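Side-chain contacts in glycosyl hydrolase family 88 (Pedobacter heparinus, PDB 3WIW), which hydrolyses unsaturated glucuronyl saccharides derived from heparin, using an alpha6/alpha6-barrel of the glycoside hydrolase family 88 type: residues Leu43-Ala46 with Ala47-Tyr50; Ala95-Ala98 with Lys99-Leu103. One frame throughout, in Å; residues are numbered along the deposited sequence. Where two conformers were deposited one is given.

Contact 1: Leu43-Ala46 with Ala47-Tyr50; sequences LTRA and AQTY
The Thr49 hydroxyl turns back to Arg45 O in the last turn of helix 30-49: OG1 stands 2.8 Å from that carbonyl oxygen and donates to it. With chi1 at -61°, Thr49 OG1 lies beside its own backbone N, on the side facing the preceding turn. Ala47 N and Gln48 N still reach back four residues to Leu43 O and Thr44 O, but Ala46 O takes two donors, Tyr50 N at 2.9 Å, almost straight, and Thr49 N at 3.0 Å from above the carbonyl plane. Thr49 N is also weakly bonded to Arg45 O. In the Gln48 conformer described, a water joins the long polar side chains, accepting from Arg45 NE at 2.7 Å, in the guanidinium plane, and donating to Gln48 OE1 at 2.9 Å; the guanidinium and amide planes are turned 48° apart. This conformer runs alongside Thr44, its NE2 3.6 Å from the methyl CG2. Among apolar contacts, Ala46 CB meets the edge of the Tyr50 ring, 3.9 Å from CD2, while Phe354 packs on Ala46 and Val65 and Leu67 on the tyrosine. Tyr50 OH is hydrogen-bonded to Gln353 O. With an alanine at Tyr50, Gln353 O would probably lose its phenol donor and a gap would open beside Ala46 CB, Val65 and Leu67. Tyr50 is the first residue to leave helical geometry, and the chemistry implies a helix end where the Thr49 hydroxyl supplements weak main-chain bonds at Arg45 O, Ala46 O is shared by the last two N-H groups, and the water link on the exposed flank is probably not permanent.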
loop_
_atom_site.group_PDB
_atom_site.type_symbol
_atom_site.label_atom_id
_atom_site.label_comp_id
_atom_site.label_asym_id
_atom_site.label_seq_id
_atom_site.Cartn_x
_atom_site.Cartn_y
_atom_site.Cartn_z
ATOM N N LEU A 43 -17.901 -5.832 -1.773
ATOM C CA LEU A 43 -17.828 -4.902 -0.662
ATOM C C LEU A 43 -19.164 -4.801 0.053
ATOM O O LEU A 43 -19.206 -4.699 1.279
ATOM C CB LEU A 43 -17.401 -3.520 -1.154
ATOM C CG LEU A 43 -15.943 -3.426 -1.589
ATOM C CD1 LEU A 43 -15.672 -2.050 -2.203
ATOM C CD2 LEU A 43 -14.968 -3.732 -0.431
ATOM N N THR A 44 -20.258 -4.817 -0.703
ATOM C CA THR A 44 -21.586 -4.757 -0.105
ATOM C C THR A 44 -21.801 -5.950 0.825
ATOM O O THR A 44 -22.231 -5.791 1.976
ATOM C CB THR A 44 -22.676 -4.723 -1.184
ATOM O OG1 THR A 44 -22.485 -3.565 -2.000
ATOM C CG2 THR A 44 -24.082 -4.712 -0.579
ATOM N N ARG A 45 -21.464 -7.141 0.344
ATOM C CA ARG A 45 -21.619 -8.344 1.145
ATOM C C ARG A 45 -20.638 -8.356 2.324
ATOM O O ARG A 45 -21.003 -8.764 3.429
ATOM C CB ARG A 45 -21.388 -9.587 0.280
ATOM C CG ARG A 45 -22.359 -9.776 -0.883
ATOM C CD ARG A 45 -23.763 -10.092 -0.434
ATOM N NE ARG A 45 -23.902 -11.252 0.457
ATOM C CZ ARG A 45 -23.968 -12.533 0.085
ATOM N NH1 ARG A 45 -23.857 -12.905 -1.188
ATOM N NH2 ARG A 45 -24.132 -13.470 1.011
ATOM N N ALA A 46 -19.388 -7.949 2.092
ATOM C CA ALA A 46 -18.406 -7.898 3.176
ATOM C C ALA A 46 -18.881 -6.997 4.320
ATOM O O ALA A 46 -18.809 -7.371 5.499
ATOM C CB ALA A 46 -17.069 -7.421 2.652
ATOM N N ALA A 47 -19.369 -5.809 3.979
ATOM C CA ALA A 47 -19.776 -4.850 5.014
ATOM C C ALA A 47 -21.018 -5.326 5.788
ATOM O O ALA A 47 -21.224 -4.942 6.928
ATOM C CB ALA A 47 -19.996 -3.481 4.401
ATOM N N GLN A 48 -21.846 -6.160 5.151
ATOM C CA GLN A 48 -23.017 -6.780 5.778
ATOM C C GLN A 48 -22.605 -7.922 6.701
ATOM O O GLN A 48 -23.301 -8.244 7.661
ATOM C CB GLN A 48 -23.954 -7.336 4.699
ATOM C CG GLN A 48 -24.706 -6.259 3.912
ATOM C CD GLN A 48 -25.357 -6.767 2.636
ATOM O OE1 GLN A 48 -25.113 -7.895 2.184
ATOM N NE2 GLN A 48 -26.181 -5.923 2.037
ATOM N N THR A 49 -21.472 -8.540 6.399
ATOM C CA THR A 49 -21.057 -9.767 7.073
ATOM C C THR A 49 -20.092 -9.537 8.254
ATOM O O THR A 49 -20.287 -10.090 9.351
ATOM C CB THR A 49 -20.419 -10.720 6.039
ATOM O OG1 THR A 49 -21.394 -11.048 5.042
ATOM C CG2 THR A 49 -19.951 -12.001 6.680
ATOM N N TYR A 50 -19.034 -8.759 8.026
ATOM C CA TYR A 50 -18.043 -8.476 9.058
ATOM C C TYR A 50 -18.519 -7.390 10.018
ATOM O O TYR A 50 -19.486 -6.662 9.737
ATOM C CB TYR A 50 -16.673 -8.135 8.409
ATOM C CG TYR A 50 -16.247 -9.238 7.469
ATOM C CD1 TYR A 50 -15.960 -10.498 7.963
ATOM C CD2 TYR A 50 -16.196 -9.042 6.090
ATOM C CE1 TYR A 50 -15.630 -11.540 7.125
ATOM C CE2 TYR A 50 -15.866 -10.099 5.220
ATOM C CZ TYR A 50 -15.588 -11.342 5.759
ATOM O OH TYR A 50 -15.281 -12.404 4.938
HETATM O O HOH W 1 -24.231 -10.501 3.015
#

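Contact 2: Ala95-Ala98 with Lys99-Leu103; sequences AAEA and KRFTL
Glu97 and Arg100, one helical turn apart, form a side-on salt bridge in which two nitrogens share a single carboxylate oxygen. Glu97 OE1 receives Arg100 NH1 at 2.8 Å on its syn lone pair; Arg100 NE reaches the same oxygen at 3.1 Å, on the syn side but 30° out of the carboxylate plane. OE1 lies almost exactly in the guanidinium plane, although the two flat groups are turned 51° apart. A bend at chi2 (-79°) in Glu97 sets its carboxylate alongside the arginine. The Phe101 ring comes next, with CE1 3.6 Å from Glu97 OE1 and its edge toward Glu97 O. That carbonyl also accepts from Phe101 N at 2.9 Å, a nearly straight bond. On another side of helix 92-103, Ala98 O is gripped from opposite faces of its plane by Thr102 N, at 2.9 Å, and by Thr102 OG1, at 2.7 Å. Further out, Ala47 of helix 30-49 packs on both Glu97 and Phe101, whose ring meets Phe78 edge-to-face. Pro52 touches Arg100 and Phe101, and Trp83 NE1 is hydrogen-bonded to Thr102 OG1, tying this turn to helix 77-89. The double grip probably stabilises the negative charge of the buried Glu97 and restricts rotation of the guanidinium, while the threonine hydroxyl gives Ala98 O a second donor beside the regular helical one.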
loop_
_atom_site.group_PDB
_atom_site.type_symbol
_atom_site.label_atom_id
_atom_site.label_comp_id
_atom_site.label_asym_id
_atom_site.label_seq_id
_atom_site.Cartn_x
_atom_site.Cartn_y
_atom_site.Cartn_z
ATOM N N ALA A 95 -20.773 4.353 1.185
ATOM C CA ALA A 95 -20.309 5.475 2.009
ATOM C C ALA A 95 -20.748 5.308 3.470
ATOM O O ALA A 95 -19.992 5.601 4.399
ATOM C CB ALA A 95 -20.801 6.794 1.443
ATOM N N ALA A 96 -21.972 4.832 3.668
ATOM C CA ALA A 96 -22.480 4.591 5.016
ATOM C C ALA A 96 -21.670 3.487 5.698
ATOM O O ALA A 96 -21.316 3.599 6.874
ATOM C CB ALA A 96 -23.971 4.255 4.993
ATOM N N GLU A 97 -21.390 2.410 4.966
ATOM C CA GLU A 97 -20.586 1.329 5.516
ATOM C C GLU A 97 -19.165 1.803 5.789
ATOM O O GLU A 97 -18.574 1.460 6.813
ATOM C CB GLU A 97 -20.581 0.123 4.572
ATOM C CG GLU A 97 -21.952 -0.536 4.378
ATOM C CD GLU A 97 -22.359 -1.441 5.528
ATOM O OE1 GLU A 97 -21.809 -1.308 6.645
ATOM O OE2 GLU A 97 -23.242 -2.295 5.305
ATOM N N ALA A 98 -18.602 2.596 4.880
ATOM C CA ALA A 98 -17.249 3.099 5.100
ATOM C C ALA A 98 -17.174 3.922 6.385
ATOM O O ALA A 98 -16.230 3.772 7.137
ATOM C CB ALA A 98 -16.754 3.905 3.910
ATOM N N LYS A 99 -18.192 4.728 6.662
ATOM C CA LYS A 99 -18.241 5.509 7.901
ATOM C C LYS A 99 -18.229 4.568 9.129
ATOM O O LYS A 99 -17.427 4.749 10.049
ATOM C CB LYS A 99 -19.480 6.389 7.899
ATOM C CG LYS A 99 -19.684 7.161 9.181
ATOM C CD LYS A 99 -20.896 8.071 9.099
ATOM C CE LYS A 99 -21.007 8.865 10.373
ATOM N NZ LYS A 99 -22.207 9.736 10.403
ATOM N N ARG A 100 -19.113 3.569 9.130
ATOM C CA ARG A 100 -19.217 2.619 10.248
ATOM C C ARG A 100 -17.884 1.910 10.518
ATOM O O ARG A 100 -17.419 1.818 11.664
ATOM C CB ARG A 100 -20.243 1.514 9.924
ATOM C CG ARG A 100 -21.688 1.802 10.191
ATOM C CD ARG A 100 -22.396 0.487 10.572
ATOM N NE ARG A 100 -22.217 -0.594 9.603
ATOM C CZ ARG A 100 -22.172 -1.885 9.920
ATOM N NH1 ARG A 100 -22.024 -2.797 8.973
ATOM N NH2 ARG A 100 -22.270 -2.272 11.183
ATOM N N PHE A 101 -17.277 1.382 9.460
ATOM C CA PHE A 101 -16.025 0.636 9.612
ATOM C C PHE A 101 -14.830 1.556 9.930
ATOM O O PHE A 101 -13.861 1.126 10.549
ATOM C CB PHE A 101 -15.782 -0.257 8.382
ATOM C CG PHE A 101 -16.616 -1.517 8.384
ATOM C CD1 PHE A 101 -17.910 -1.522 7.880
ATOM C CD2 PHE A 101 -16.108 -2.692 8.923
ATOM C CE1 PHE A 101 -18.684 -2.692 7.910
ATOM C CE2 PHE A 101 -16.869 -3.869 8.937
ATOM C CZ PHE A 101 -18.153 -3.862 8.434
ATOM N N THR A 102 -14.897 2.814 9.503
ATOM C CA THR A 102 -13.862 3.787 9.856
ATOM C C THR A 102 -13.911 4.168 11.338
ATOM O O THR A 102 -12.905 4.105 12.045
ATOM C CB THR A 102 -13.942 5.050 8.960
ATOM O OG1 THR A 102 -13.688 4.664 7.607
ATOM C CG2 THR A 102 -12.900 6.077 9.352
ATOM N N LEU A 103 -15.100 4.528 11.818
ATOM C CA LEU A 103 -15.209 5.097 13.169
ATOM C C LEU A 103 -14.908 4.069 14.250
ATOM O O LEU A 103 -14.595 4.431 15.385
ATOM C CB LEU A 103 -16.574 5.752 13.418
ATOM C CG LEU A 103 -16.835 6.999 12.576
ATOM C CD1 LEU A 103 -18.299 7.477 12.730
ATOM C CD2 LEU A 103 -15.861 8.142 12.944
#

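How the contacts relate
Contact 1 comes first along the chain, at the C-terminal end of helix 30-49; contact 2 follows on helix 92-103, after the small antiparallel pair 55-59/65-68 and helix 77-89. Their centres are 11 Å apart, on the same side of the chain's centre, and the two helices pack directly. Ala47 forms much of the meeting point, with its CB 3.3 Å from Glu97 CD and its O 3.1 Å from Arg100 NH1. Helix 77-89 touches both, and Phe78 packs against residues of each. Together they form a local patch of helix packing in the alpha6/alpha6-barrel protein, away from the predicted catalytic residues Asp116 and Asp174.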